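Local coordinates for aminotransferase class-III (Ochrobactrum anthropi, PDB 5GHG), which probably transfers amino groups between amines and carbonyl compounds as an omega-transaminase, with the cofactor held here in its pyridoxamine phosphate form, at residues 108-113 / 304-309; 39-44 / 49-54; 399-404 / 448-453; 274-279 / 375-380. The protein carries 1 engineered substitution. One frame throughout, in Å; residues are numbered along the deposited sequence.

Interaction 1. Residues 108-113 / 304-309; sequences PMSKAY and RVYAPI
Tyr306 sets its CG anti to the backbone N (chi1 -179°), while Lys111 starts with CG beside its own N and then bends at chi2 and chi4; the two bends carry the chain across the tyrosine ring face and turn its ammonium back toward Ser110. The setting is a classic beta bulge at the start of strand 111-115, an outermost strand, within this chain, of the large-domain sheet in the fold-type I architecture of PLP-dependent enzymes. Ser110 and Lys111 both pair with Ile301 there, which lets both side chains turn to helix 303-306. The lysine meets the ring along its length. CG sits over the middle of one face, a CH-pi contact 3.8 Å from the Tyr306 centroid and 14° off the normal. Lys111 CE passes Tyr306 CZ at 3.7 Å. NZ makes an off-centre cation-pi contact, 4.4 Å from that centroid and 31° off the normal. A leucine at Tyr306 would probably leave the ammonium without its pi partner and the lysine chain freer to swing away. The ammonium has a second hold, since Lys111 NZ donates to Ser110 OG over 3.2 Å, and Ser110 OG is also hydrogen-bonded to Glu303. That carboxylate probably adds to the pull on the lysine charge. Tyr113 crosses Tyr306 at about a right angle, and its OH comes in near the ring plane, 3.8 Å from Tyr306 CD1.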
loop_
_atom_site.group_PDB
_atom_site.type_symbol
_atom_site.label_atom_id
_atom_site.label_comp_id
_atom_site.label_asym_id
_atom_site.label_seq_id
_atom_site.Cartn_x
_atom_site.Cartn_y
_atom_site.Cartn_z
ATOM N N PRO B 108 25.507 1.116 -10.858
ATOM C CA PRO B 108 24.786 1.573 -12.041
ATOM C C PRO B 108 23.351 1.025 -12.071
ATOM O O PRO B 108 23.121 -0.172 -11.901
ATOM C CB PRO B 108 25.622 1.006 -13.206
ATOM C CG PRO B 108 27.011 0.928 -12.640
ATOM C CD PRO B 108 26.808 0.502 -11.199
ATOM N N MET B 109 22.397 1.921 -12.290
ATOM C CA MET B 109 20.989 1.576 -12.412
ATOM C C MET B 109 20.427 2.242 -13.668
ATOM O O MET B 109 20.976 3.206 -14.175
ATOM C CB MET B 109 20.177 2.023 -11.180
ATOM C CG MET B 109 20.431 1.172 -9.935
ATOM S SD MET B 109 19.788 -0.524 -10.122
ATOM C CE MET B 109 20.349 -1.255 -8.602
ATOM N N SER B 110 19.323 1.700 -14.165
ATOM C CA SER B 110 18.723 2.153 -15.407
ATOM C C SER B 110 17.376 2.833 -15.249
ATOM O O SER B 110 17.130 3.849 -15.899
ATOM C CB SER B 110 18.594 0.961 -16.379
ATOM O OG SER B 110 17.843 1.333 -17.524
ATOM N N LYS B 111 16.481 2.299 -14.399
ATOM C CA LYS B 111 15.119 2.794 -14.300
ATOM C C LYS B 111 14.661 2.804 -12.849
ATOM O O LYS B 111 15.036 1.926 -12.070
ATOM C CB LYS B 111 14.131 1.908 -15.101
ATOM C CG LYS B 111 14.344 1.929 -16.610
ATOM C CD LYS B 111 13.970 3.292 -17.198
ATOM C CE LYS B 111 14.307 3.356 -18.692
ATOM N NZ LYS B 111 15.786 3.292 -18.931
ATOM N N ALA B 112 13.805 3.781 -12.519
ATOM C CA ALA B 112 13.162 3.896 -11.223
ATOM C C ALA B 112 11.652 3.728 -11.381
ATOM O O ALA B 112 11.059 4.263 -12.318
ATOM C CB ALA B 112 13.472 5.243 -10.568
ATOM N N TYR B 113 11.044 2.980 -10.468
ATOM C CA TYR B 113 9.595 2.764 -10.417
ATOM C C TYR B 113 9.083 3.195 -9.047
ATOM O O TYR B 113 9.770 3.003 -8.044
ATOM C CB TYR B 113 9.240 1.291 -10.635
ATOM C CG TYR B 113 9.723 0.710 -11.953
ATOM C CD1 TYR B 113 11.064 0.405 -12.165
ATOM C CD2 TYR B 113 8.822 0.461 -12.988
ATOM C CE1 TYR B 113 11.492 -0.127 -13.384
ATOM C CE2 TYR B 113 9.233 -0.101 -14.192
ATOM C CZ TYR B 113 10.555 -0.387 -14.386
ATOM O OH TYR B 113 10.958 -0.899 -15.594
ATOM N N ARG B 304 20.776 -5.061 -16.798
ATOM C CA ARG B 304 20.612 -6.503 -16.856
ATOM C C ARG B 304 19.156 -6.903 -16.636
ATOM O O ARG B 304 18.603 -7.716 -17.378
ATOM C CB ARG B 304 21.513 -7.166 -15.811
ATOM C CG ARG B 304 21.358 -8.670 -15.657
ATOM C CD ARG B 304 22.064 -9.132 -14.407
ATOM N NE ARG B 304 22.058 -10.583 -14.249
ATOM C CZ ARG B 304 22.521 -11.218 -13.181
ATOM N NH1 ARG B 304 23.013 -10.527 -12.157
ATOM N NH2 ARG B 304 22.487 -12.543 -13.135
ATOM N N VAL B 305 18.514 -6.318 -15.614
ATOM C CA VAL B 305 17.113 -6.609 -15.358
ATOM C C VAL B 305 16.231 -5.992 -16.421
ATOM O O VAL B 305 15.297 -6.631 -16.916
ATOM C CB VAL B 305 16.714 -6.130 -13.947
ATOM C CG1 VAL B 305 15.215 -6.290 -13.714
ATOM C CG2 VAL B 305 17.515 -6.879 -12.884
ATOM N N TYR B 306 16.499 -4.739 -16.787
ATOM C CA TYR B 306 15.591 -3.990 -17.652
ATOM C C TYR B 306 15.647 -4.459 -19.115
ATOM O O TYR B 306 14.630 -4.405 -19.800
ATOM C CB TYR B 306 15.909 -2.497 -17.582
ATOM C CG TYR B 306 15.012 -1.624 -18.439
ATOM C CD1 TYR B 306 13.673 -1.448 -18.132
ATOM C CD2 TYR B 306 15.525 -0.961 -19.560
ATOM C CE1 TYR B 306 12.851 -0.645 -18.914
ATOM C CE2 TYR B 306 14.721 -0.159 -20.351
ATOM C CZ TYR B 306 13.385 -0.003 -20.024
ATOM O OH TYR B 306 12.584 0.790 -20.818
ATOM N N ALA B 307 16.804 -4.915 -19.583
ATOM C CA ALA B 307 16.992 -5.198 -21.019
ATOM C C ALA B 307 15.912 -6.116 -21.611
ATOM O O ALA B 307 15.304 -5.736 -22.616
ATOM C CB ALA B 307 18.383 -5.785 -21.247
ATOM N N PRO B 308 15.631 -7.300 -21.035
ATOM C CA PRO B 308 14.607 -8.171 -21.656
ATOM C C PRO B 308 13.174 -7.672 -21.519
ATOM O O PRO B 308 12.301 -8.181 -22.222
ATOM C CB PRO B 308 14.783 -9.508 -20.919
ATOM C CG PRO B 308 15.433 -9.153 -19.619
ATOM C CD PRO B 308 16.289 -7.946 -19.893
ATOM N N ILE B 309 12.887 -6.726 -20.628
ATOM C CA ILE B 309 11.543 -6.194 -20.511
ATOM C C ILE B 309 11.454 -4.767 -21.048
ATOM O O ILE B 309 10.437 -4.105 -20.864
ATOM C CB ILE B 309 10.999 -6.271 -19.070
ATOM C CG1 ILE B 309 11.876 -5.471 -18.106
ATOM C CG2 ILE B 309 10.886 -7.716 -18.615
ATOM C CD1 ILE B 309 11.373 -5.542 -16.659
#

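Interaction 2. Residues 39-44 / 49-54; sequences GIYVED and RYIEAM
Val42 O is held from strand 49-52 by two neighbours: Tyr50 N donates to it over 2.9 Å, and Arg49 CA adds a CA-H...O contact at 3.3 Å. Tyr50 O is treated alike, taking the Val42 N-H at an N...O distance of 3.0 Å while Tyr41 CA approaches it. Such reciprocal bonding marks antiparallel pairing, here of the two strands of a beta hairpin, with Val42 and Tyr50 as the hydrogen-bonded pair and Tyr41–Ile51 and Glu43–Arg49 as non-hydrogen-bonded pairs beside it. Glu52 N extends the pairing to Ile40 O at 2.8 Å. On the face bearing Tyr41, the aromatic ring lies alongside Ile51, with Tyr41 CE1 3.7 Å from Ile51 CG1. Arg49 bends at chi3 (64°) and brings its guanidinium back across Tyr41, NH1 lying 3.6 Å from Tyr41 CD2 and the two planes 39° apart. Asp38 is the main charge partner of that arginine; Glu43 OE1 reaches Arg49 NH2 in the guanidinium plane at 3.7 Å, a long salt bridge. An alanine at Tyr41 is likely to uncover one flank of Ile51, take away the ring the guanidinium lies across and leave Gln435 without the hydroxyl it bonds. Helix 433-455 packs against Ile40 and Ile51, whereas Val42 and Tyr50 lean on Ile415 of strand 414-419, and Glu52 bonds Tyr83 of the second subunit.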
loop_
_atom_site.group_PDB
_atom_site.type_symbol
_atom_site.label_atom_id
_atom_site.label_comp_id
_atom_site.label_asym_id
_atom_site.label_seq_id
_atom_site.Cartn_x
_atom_site.Cartn_y
_atom_site.Cartn_z
ATOM N N GLY B 39 11.717 18.243 16.160
ATOM C CA GLY B 39 13.054 17.688 16.021
ATOM C C GLY B 39 13.051 16.193 16.302
ATOM O O GLY B 39 12.294 15.426 15.684
ATOM N N ILE B 40 13.885 15.742 17.240
ATOM C CA ILE B 40 13.915 14.318 17.562
ATOM C C ILE B 40 12.832 13.920 18.561
ATOM O O ILE B 40 12.751 12.738 18.916
ATOM C CB ILE B 40 15.266 13.842 18.129
ATOM C CG1 ILE B 40 15.510 14.405 19.534
ATOM C CG2 ILE B 40 16.409 14.189 17.152
ATOM C CD1 ILE B 40 16.670 13.697 20.278
ATOM N N TYR B 41 12.007 14.864 19.007
ATOM C CA TYR B 41 11.035 14.630 20.067
ATOM C C TYR B 41 9.612 14.556 19.529
ATOM O O TYR B 41 9.268 15.187 18.523
ATOM C CB TYR B 41 11.080 15.742 21.132
ATOM C CG TYR B 41 12.474 16.053 21.652
ATOM C CD1 TYR B 41 13.035 15.316 22.689
ATOM C CD2 TYR B 41 13.206 17.104 21.122
ATOM C CE1 TYR B 41 14.328 15.609 23.170
ATOM C CE2 TYR B 41 14.493 17.400 21.580
ATOM C CZ TYR B 41 15.043 16.653 22.603
ATOM O OH TYR B 41 16.320 16.963 23.044
ATOM N N VAL B 42 8.774 13.802 20.229
ATOM C CA VAL B 42 7.343 13.838 20.050
ATOM C C VAL B 42 6.717 14.072 21.415
ATOM O O VAL B 42 7.324 13.824 22.460
ATOM C CB VAL B 42 6.765 12.550 19.414
ATOM C CG1 VAL B 42 7.268 12.376 17.986
ATOM C CG2 VAL B 42 7.095 11.338 20.237
ATOM N N GLU B 43 5.483 14.547 21.392
ATOM C CA GLU B 43 4.741 14.887 22.599
ATOM C C GLU B 43 3.366 14.225 22.506
ATOM O O GLU B 43 2.696 14.341 21.482
ATOM C CB GLU B 43 4.652 16.396 22.723
ATOM C CG GLU B 43 3.728 16.933 23.764
ATOM C CD GLU B 43 3.671 18.466 23.717
ATOM O OE1 GLU B 43 4.751 19.095 23.575
ATOM O OE2 GLU B 43 2.552 19.013 23.777
ATOM N N ASP B 44 2.968 13.512 23.554
ATOM C CA ASP B 44 1.657 12.891 23.544
ATOM C C ASP B 44 0.589 13.902 23.954
ATOM O O ASP B 44 0.892 15.038 24.346
ATOM C CB ASP B 44 1.632 11.651 24.442
ATOM C CG ASP B 44 1.844 11.962 25.925
ATOM O OD1 ASP B 44 1.536 13.088 26.378
ATOM O OD2 ASP B 44 2.318 11.058 26.651
ATOM N N ARG B 49 6.815 14.603 26.814
ATOM C CA ARG B 49 7.740 14.594 25.684
ATOM C C ARG B 49 8.688 13.402 25.748
ATOM O O ARG B 49 9.082 12.952 26.824
ATOM C CB ARG B 49 8.535 15.896 25.620
ATOM C CG ARG B 49 7.654 17.080 25.220
ATOM C CD ARG B 49 8.346 18.414 25.471
ATOM N NE ARG B 49 9.543 18.578 24.651
ATOM C CZ ARG B 49 9.536 18.960 23.380
ATOM N NH1 ARG B 49 10.681 19.108 22.725
ATOM N NH2 ARG B 49 8.394 19.180 22.759
ATOM N N TYR B 50 9.049 12.886 24.574
ATOM C CA TYR B 50 9.912 11.716 24.451
ATOM C C TYR B 50 10.923 11.923 23.342
ATOM O O TYR B 50 10.602 12.520 22.306
ATOM C CB TYR B 50 9.120 10.457 24.089
ATOM C CG TYR B 50 7.894 10.200 24.920
ATOM C CD1 TYR B 50 6.695 10.858 24.646
ATOM C CD2 TYR B 50 7.932 9.296 25.974
ATOM C CE1 TYR B 50 5.560 10.615 25.404
ATOM C CE2 TYR B 50 6.803 9.049 26.740
ATOM C CZ TYR B 50 5.621 9.707 26.444
ATOM O OH TYR B 50 4.507 9.464 27.190
ATOM N N ILE B 51 12.126 11.396 23.540
ATOM C CA ILE B 51 13.035 11.178 22.426
ATOM C C ILE B 51 12.465 10.033 21.580
ATOM O O ILE B 51 12.222 8.939 22.093
ATOM C CB ILE B 51 14.445 10.839 22.908
ATOM C CG1 ILE B 51 15.081 12.036 23.609
ATOM C CG2 ILE B 51 15.303 10.320 21.726
ATOM C CD1 ILE B 51 16.450 11.735 24.228
ATOM N N GLU B 52 12.231 10.301 20.294
ATOM C CA GLU B 52 11.793 9.252 19.374
ATOM C C GLU B 52 13.045 8.540 18.868
ATOM O O GLU B 52 13.577 8.808 17.780
ATOM C CB GLU B 52 10.931 9.821 18.251
ATOM C CG GLU B 52 9.531 9.142 18.134
ATOM C CD GLU B 52 9.616 7.646 17.825
ATOM O OE1 GLU B 52 10.712 7.179 17.434
ATOM O OE2 GLU B 52 8.603 6.915 17.985
ATOM N N ALA B 53 13.542 7.630 19.695
ATOM C CA ALA B 53 14.790 6.970 19.409
ATOM C C ALA B 53 14.656 5.962 18.273
ATOM O O ALA B 53 15.669 5.403 17.847
ATOM C CB ALA B 53 15.341 6.294 20.660
ATOM N N MET B 54 13.438 5.724 17.786
ATOM C CA MET B 54 13.197 4.881 16.621
ATOM C C MET B 54 12.886 5.681 15.362
ATOM O O MET B 54 12.635 5.074 14.313
ATOM C CB MET B 54 12.025 3.920 16.892
ATOM C CG MET B 54 12.287 2.909 17.992
ATOM S SD MET B 54 13.698 1.915 17.541
ATOM C CE MET B 54 13.053 1.027 16.120
#

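Interaction 3. Residues 399-404 / 448-453; sequences GALGAK and NDVQAS
Apolar contact comes from Val450, whose CG1 meets two residues one turn apart on the other helix. Leu401 CD1 lies 4.0 Å from Val450 CG1, the two branched side chains crossing at a slant. The lysine chain runs past the valine in the opposite direction, leaving Lys404 CE 4.2 Å from Val450 CG1. Val450 is buried, with Leu370 also packed against it, while Lys404 and Ser453 are partly exposed. The arrangement is a helix-helix contact made through side chains alone: the axes of segments 400-404 and 448-453 stay 11.4 Å apart, and their directions diverge by 124°. It joins the start of helix 400-411, where Gly399 holds the N-cap position, to the last turns of helix 433-455 near the C-terminus. The polar contact is one weak hydrogen bond, in which Lys404 NZ gives to Ser453 OG at 3.3 Å. Lys404 spans the gap because it is extended from its first torsion through chi3 and turns only at chi4 (71°), which swings the ammonium round to the serine. Charge pairing lies to one side: Asp449 forms a salt bridge with Arg412. Asp421 OD1 accepts from Gly402 N and, weakly, from Gly399 N at the start of helix 400-411.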
loop_
_atom_site.group_PDB
_atom_site.type_symbol
_atom_site.label_atom_id
_atom_site.label_comp_id
_atom_site.label_asym_id
_atom_site.label_seq_id
_atom_site.Cartn_x
_atom_site.Cartn_y
_atom_site.Cartn_z
ATOM N N GLY B 399 10.635 -12.240 25.221
ATOM C CA GLY B 399 9.885 -11.039 24.924
ATOM C C GLY B 399 9.412 -10.308 26.166
ATOM O O GLY B 399 9.197 -9.091 26.115
ATOM N N ALA B 400 9.257 -11.018 27.286
ATOM C CA ALA B 400 8.810 -10.361 28.503
ATOM C C ALA B 400 9.865 -9.367 29.013
ATOM O O ALA B 400 9.528 -8.271 29.477
ATOM C CB ALA B 400 8.481 -11.393 29.577
ATOM N N LEU B 401 11.143 -9.743 28.949
ATOM C CA LEU B 401 12.184 -8.857 29.434
ATOM C C LEU B 401 12.279 -7.598 28.560
ATOM O O LEU B 401 12.364 -6.476 29.082
ATOM C CB LEU B 401 13.520 -9.596 29.497
ATOM C CG LEU B 401 14.768 -8.930 30.046
ATOM C CD1 LEU B 401 14.540 -8.437 31.473
ATOM C CD2 LEU B 401 15.938 -9.928 30.000
ATOM N N GLY B 402 12.215 -7.766 27.244
ATOM C CA GLY B 402 12.184 -6.614 26.353
ATOM C C GLY B 402 11.002 -5.695 26.593
ATOM O O GLY B 402 11.153 -4.472 26.620
ATOM N N ALA B 403 9.815 -6.263 26.769
ATOM C CA ALA B 403 8.639 -5.446 27.051
ATOM C C ALA B 403 8.781 -4.701 28.375
ATOM O O ALA B 403 8.424 -3.515 28.475
ATOM C CB ALA B 403 7.369 -6.309 27.063
ATOM N N LYS B 404 9.293 -5.377 29.401
ATOM C CA LYS B 404 9.503 -4.742 30.694
ATOM C C LYS B 404 10.438 -3.549 30.587
ATOM O O LYS B 404 10.128 -2.450 31.076
ATOM C CB LYS B 404 10.047 -5.771 31.690
ATOM C CG LYS B 404 10.150 -5.314 33.138
ATOM C CD LYS B 404 10.546 -6.510 34.023
ATOM C CE LYS B 404 10.771 -6.114 35.483
ATOM N NZ LYS B 404 9.489 -5.787 36.140
ATOM N N ASN B 448 19.566 -0.759 34.967
ATOM C CA ASN B 448 19.773 -0.849 36.417
ATOM C C ASN B 448 18.446 -0.986 37.166
ATOM O O ASN B 448 18.325 -1.799 38.085
ATOM C CB ASN B 448 20.562 0.356 36.906
ATOM C CG ASN B 448 22.000 0.312 36.450
ATOM O OD1 ASN B 448 22.509 -0.759 36.104
ATOM N ND2 ASN B 448 22.657 1.446 36.414
ATOM N N ASP B 449 17.437 -0.193 36.783
ATOM C CA ASP B 449 16.117 -0.302 37.402
ATOM C C ASP B 449 15.539 -1.704 37.224
ATOM O O ASP B 449 15.005 -2.291 38.173
ATOM C CB ASP B 449 15.150 0.714 36.810
ATOM C CG ASP B 449 15.360 2.117 37.359
ATOM O OD1 ASP B 449 16.161 2.266 38.308
ATOM O OD2 ASP B 449 14.702 3.068 36.827
ATOM N N VAL B 450 15.590 -2.233 36.003
ATOM C CA VAL B 450 15.016 -3.536 35.736
ATOM C C VAL B 450 15.766 -4.613 36.527
ATOM O O VAL B 450 15.158 -5.519 37.105
ATOM C CB VAL B 450 15.033 -3.840 34.223
ATOM C CG1 VAL B 450 14.589 -5.262 33.982
ATOM C CG2 VAL B 450 14.109 -2.864 33.475
ATOM N N GLN B 451 17.092 -4.526 36.548
ATOM C CA GLN B 451 17.884 -5.488 37.309
ATOM C C GLN B 451 17.508 -5.460 38.793
ATOM O O GLN B 451 17.306 -6.505 39.415
ATOM C CB GLN B 451 19.367 -5.201 37.114
ATOM C CG GLN B 451 20.301 -6.010 38.004
ATOM C CD GLN B 451 20.315 -7.492 37.659
ATOM O OE1 GLN B 451 19.653 -7.936 36.716
ATOM N NE2 GLN B 451 21.082 -8.268 38.419
ATOM N N ALA B 452 17.379 -4.261 39.360
ATOM C CA ALA B 452 16.968 -4.147 40.759
ATOM C C ALA B 452 15.601 -4.774 40.977
ATOM O O ALA B 452 15.377 -5.481 41.968
ATOM C CB ALA B 452 16.967 -2.687 41.188
ATOM N N SER B 453 14.669 -4.525 40.062
ATOM C CA SER B 453 13.323 -5.058 40.197
ATOM C C SER B 453 13.324 -6.586 40.133
ATOM O O SER B 453 12.589 -7.247 40.873
ATOM C CB SER B 453 12.421 -4.463 39.117
ATOM O OG SER B 453 11.278 -5.252 38.900
#

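Interaction 4. Residues 274-279 / 375-380; sequences QTFDMK and RGVGLI
Val377 meets the other segment with both of its methyl groups, each on a different partner. Its CG2 reaches Thr275 CG2 tip to tip at 4.1 Å, and its CG1 lies 4.2 Å from Phe276 CZ, approaching the ring obliquely as the two side chains slide past each other in opposite directions. The valine can serve both because CG1 takes the crowded position between its backbone N and carbonyl carbon (chi1 60°), which leaves CG2 anti to the N. No hydrogen bond crosses, and the contact is small. In the next shell, Thr275 OG1 is hydrogen-bonded to Thr267 and Asn269, which probably fixes the rotation of the threonine and with it the place of its methyl against the valine. Phe276 is the first residue to leave helical geometry, and Asp277, at positive phi, completes a Schellman motif that ends the helix, with Asp277 N bonded to Gln274 O at 3.3 Å. Val377, for its part, opens a type II' turn closed by Ile380 N giving to Val377 O at 3.1 Å, with Gly378 accepting the positive phi of its first inner position. Gly376 is needed as well, since a side chain there would clash with Ile380 O. Further out, Gln359 of helix 347-363 bonds the carbonyls of Gly378 and Ile380, and Leu379 packs on Ala351 and Met358 of that helix. The contact thus sets the end of helix 272-275 against the tip of the hairpin joining strands 371-377 and 380-385, the former outermost in its sheet within this chain.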
loop_
_atom_site.group_PDB
_atom_site.type_symbol
_atom_site.label_atom_id
_atom_site.label_comp_id
_atom_site.label_asym_id
_atom_site.label_seq_id
_atom_site.Cartn_x
_atom_site.Cartn_y
_atom_site.Cartn_z
ATOM N N GLN B 274 26.503 0.023 0.111
ATOM C CA GLN B 274 27.887 0.504 0.126
ATOM C C GLN B 274 28.595 0.041 1.380
ATOM O O GLN B 274 29.739 -0.431 1.316
ATOM C CB GLN B 274 27.934 2.023 0.008
ATOM C CG GLN B 274 27.232 2.534 -1.239
ATOM C CD GLN B 274 26.973 4.040 -1.207
ATOM O OE1 GLN B 274 26.230 4.540 -0.357
ATOM N NE2 GLN B 274 27.554 4.755 -2.159
ATOM N N THR B 275 27.909 0.121 2.531
ATOM C CA THR B 275 28.510 -0.291 3.792
ATOM C C THR B 275 28.963 -1.742 3.753
ATOM O O THR B 275 30.001 -2.090 4.321
ATOM C CB THR B 275 27.531 -0.076 4.952
ATOM O OG1 THR B 275 27.152 1.296 4.996
ATOM C CG2 THR B 275 28.167 -0.450 6.285
ATOM N N PHE B 276 28.191 -2.606 3.102
ATOM C CA PHE B 276 28.460 -4.033 3.096
ATOM C C PHE B 276 28.975 -4.551 1.756
ATOM O O PHE B 276 29.057 -5.751 1.564
ATOM C CB PHE B 276 27.208 -4.787 3.537
ATOM C CG PHE B 276 26.890 -4.580 4.988
ATOM C CD1 PHE B 276 27.550 -5.317 5.966
ATOM C CD2 PHE B 276 26.004 -3.596 5.387
ATOM C CE1 PHE B 276 27.283 -5.099 7.313
ATOM C CE2 PHE B 276 25.742 -3.383 6.739
ATOM C CZ PHE B 276 26.375 -4.129 7.684
ATOM N N ASP B 277 29.352 -3.653 0.850
ATOM C CA ASP B 277 29.881 -4.011 -0.463
ATOM C C ASP B 277 28.961 -4.990 -1.198
ATOM O O ASP B 277 29.388 -6.032 -1.702
ATOM C CB ASP B 277 31.303 -4.586 -0.349
ATOM C CG ASP B 277 32.030 -4.574 -1.708
ATOM O OD1 ASP B 277 31.731 -3.682 -2.548
ATOM O OD2 ASP B 277 32.876 -5.452 -1.951
ATOM N N MET B 278 27.689 -4.636 -1.266
ATOM C CA MET B 278 26.701 -5.386 -2.030
ATOM C C MET B 278 26.531 -4.754 -3.399
ATOM O O MET B 278 26.578 -3.526 -3.543
ATOM C CB MET B 278 25.361 -5.415 -1.299
ATOM C CG MET B 278 25.404 -6.175 0.001
ATOM S SD MET B 278 24.033 -5.763 1.103
ATOM C CE MET B 278 22.629 -6.393 0.186
ATOM N N LYS B 279 26.308 -5.600 -4.407
ATOM C CA LYS B 279 26.168 -5.167 -5.792
ATOM C C LYS B 279 24.815 -5.651 -6.297
ATOM O O LYS B 279 24.732 -6.581 -7.093
ATOM C CB LYS B 279 27.322 -5.702 -6.655
ATOM C CG LYS B 279 28.665 -5.139 -6.221
ATOM C CD LYS B 279 29.792 -5.505 -7.180
ATOM C CE LYS B 279 31.092 -4.800 -6.771
ATOM N NZ LYS B 279 32.293 -5.436 -7.396
ATOM N N ARG B 375 24.724 -4.938 19.245
ATOM C CA ARG B 375 25.063 -5.023 17.831
ATOM C C ARG B 375 24.561 -3.772 17.108
ATOM O O ARG B 375 23.624 -3.114 17.558
ATOM C CB ARG B 375 24.463 -6.288 17.202
ATOM C CG ARG B 375 22.976 -6.476 17.466
ATOM C CD ARG B 375 22.473 -7.809 16.906
ATOM N NE ARG B 375 21.015 -7.950 17.100
ATOM C CZ ARG B 375 20.442 -8.595 18.105
ATOM N NH1 ARG B 375 21.188 -9.159 19.055
ATOM N NH2 ARG B 375 19.129 -8.646 18.197
ATOM N N GLY B 376 25.193 -3.435 15.989
ATOM C CA GLY B 376 24.796 -2.257 15.254
ATOM C C GLY B 376 25.911 -1.726 14.370
ATOM O O GLY B 376 27.086 -2.051 14.532
ATOM N N VAL B 377 25.516 -0.895 13.408
ATOM C CA VAL B 377 26.434 -0.163 12.546
ATOM C C VAL B 377 25.819 1.198 12.264
ATOM O O VAL B 377 24.598 1.344 12.250
ATOM C CB VAL B 377 26.739 -0.905 11.220
ATOM C CG1 VAL B 377 25.484 -1.124 10.423
ATOM C CG2 VAL B 377 27.747 -0.128 10.391
ATOM N N GLY B 378 26.663 2.200 12.043
ATOM C CA GLY B 378 26.143 3.513 11.734
ATOM C C GLY B 378 25.196 3.965 12.832
ATOM O O GLY B 378 25.514 3.892 14.027
ATOM N N LEU B 379 23.990 4.421 12.441
ATOM C CA LEU B 379 23.025 4.951 13.390
ATOM C C LEU B 379 21.884 3.971 13.657
ATOM O O LEU B 379 20.746 4.379 13.905
ATOM C CB LEU B 379 22.493 6.306 12.911
ATOM C CG LEU B 379 21.919 7.317 13.908
ATOM C CD1 LEU B 379 22.899 7.619 15.068
ATOM C CD2 LEU B 379 21.483 8.600 13.191
ATOM N N ILE B 380 22.159 2.667 13.626
ATOM C CA ILE B 380 21.149 1.673 13.986
ATOM C C ILE B 380 21.787 0.653 14.908
ATOM O O ILE B 380 22.919 0.216 14.668
ATOM C CB ILE B 380 20.515 1.005 12.753
ATOM C CG1 ILE B 380 19.295 0.190 13.166
ATOM C CG2 ILE B 380 21.535 0.134 12.023
ATOM C CD1 ILE B 380 18.429 -0.275 12.019
#

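Interactions 2 and 4 reach the same seven-stranded sheet, the one at strands 41-44 and 49-52, the other at strand 371-377 and the turn into 380-385, with centres 25 Å apart. Neither touches the cofactor: the side chains of Glu52 and Phe276 each lie about 13 Å from the bound pyridoxamine phosphate, well outside its pocket. Interaction 1 belongs to the other sheet. It alternates with interaction 4 along the chain, and their nearest atoms are about 7 Å apart, whereas its centre is 40 Å from that of interaction 2, across the middle of the chain. Helix 433-455 links interactions 2 and 3: its early residues pack on the hairpin, its last turns on 399-404, with about 11 Å between the nearest atoms.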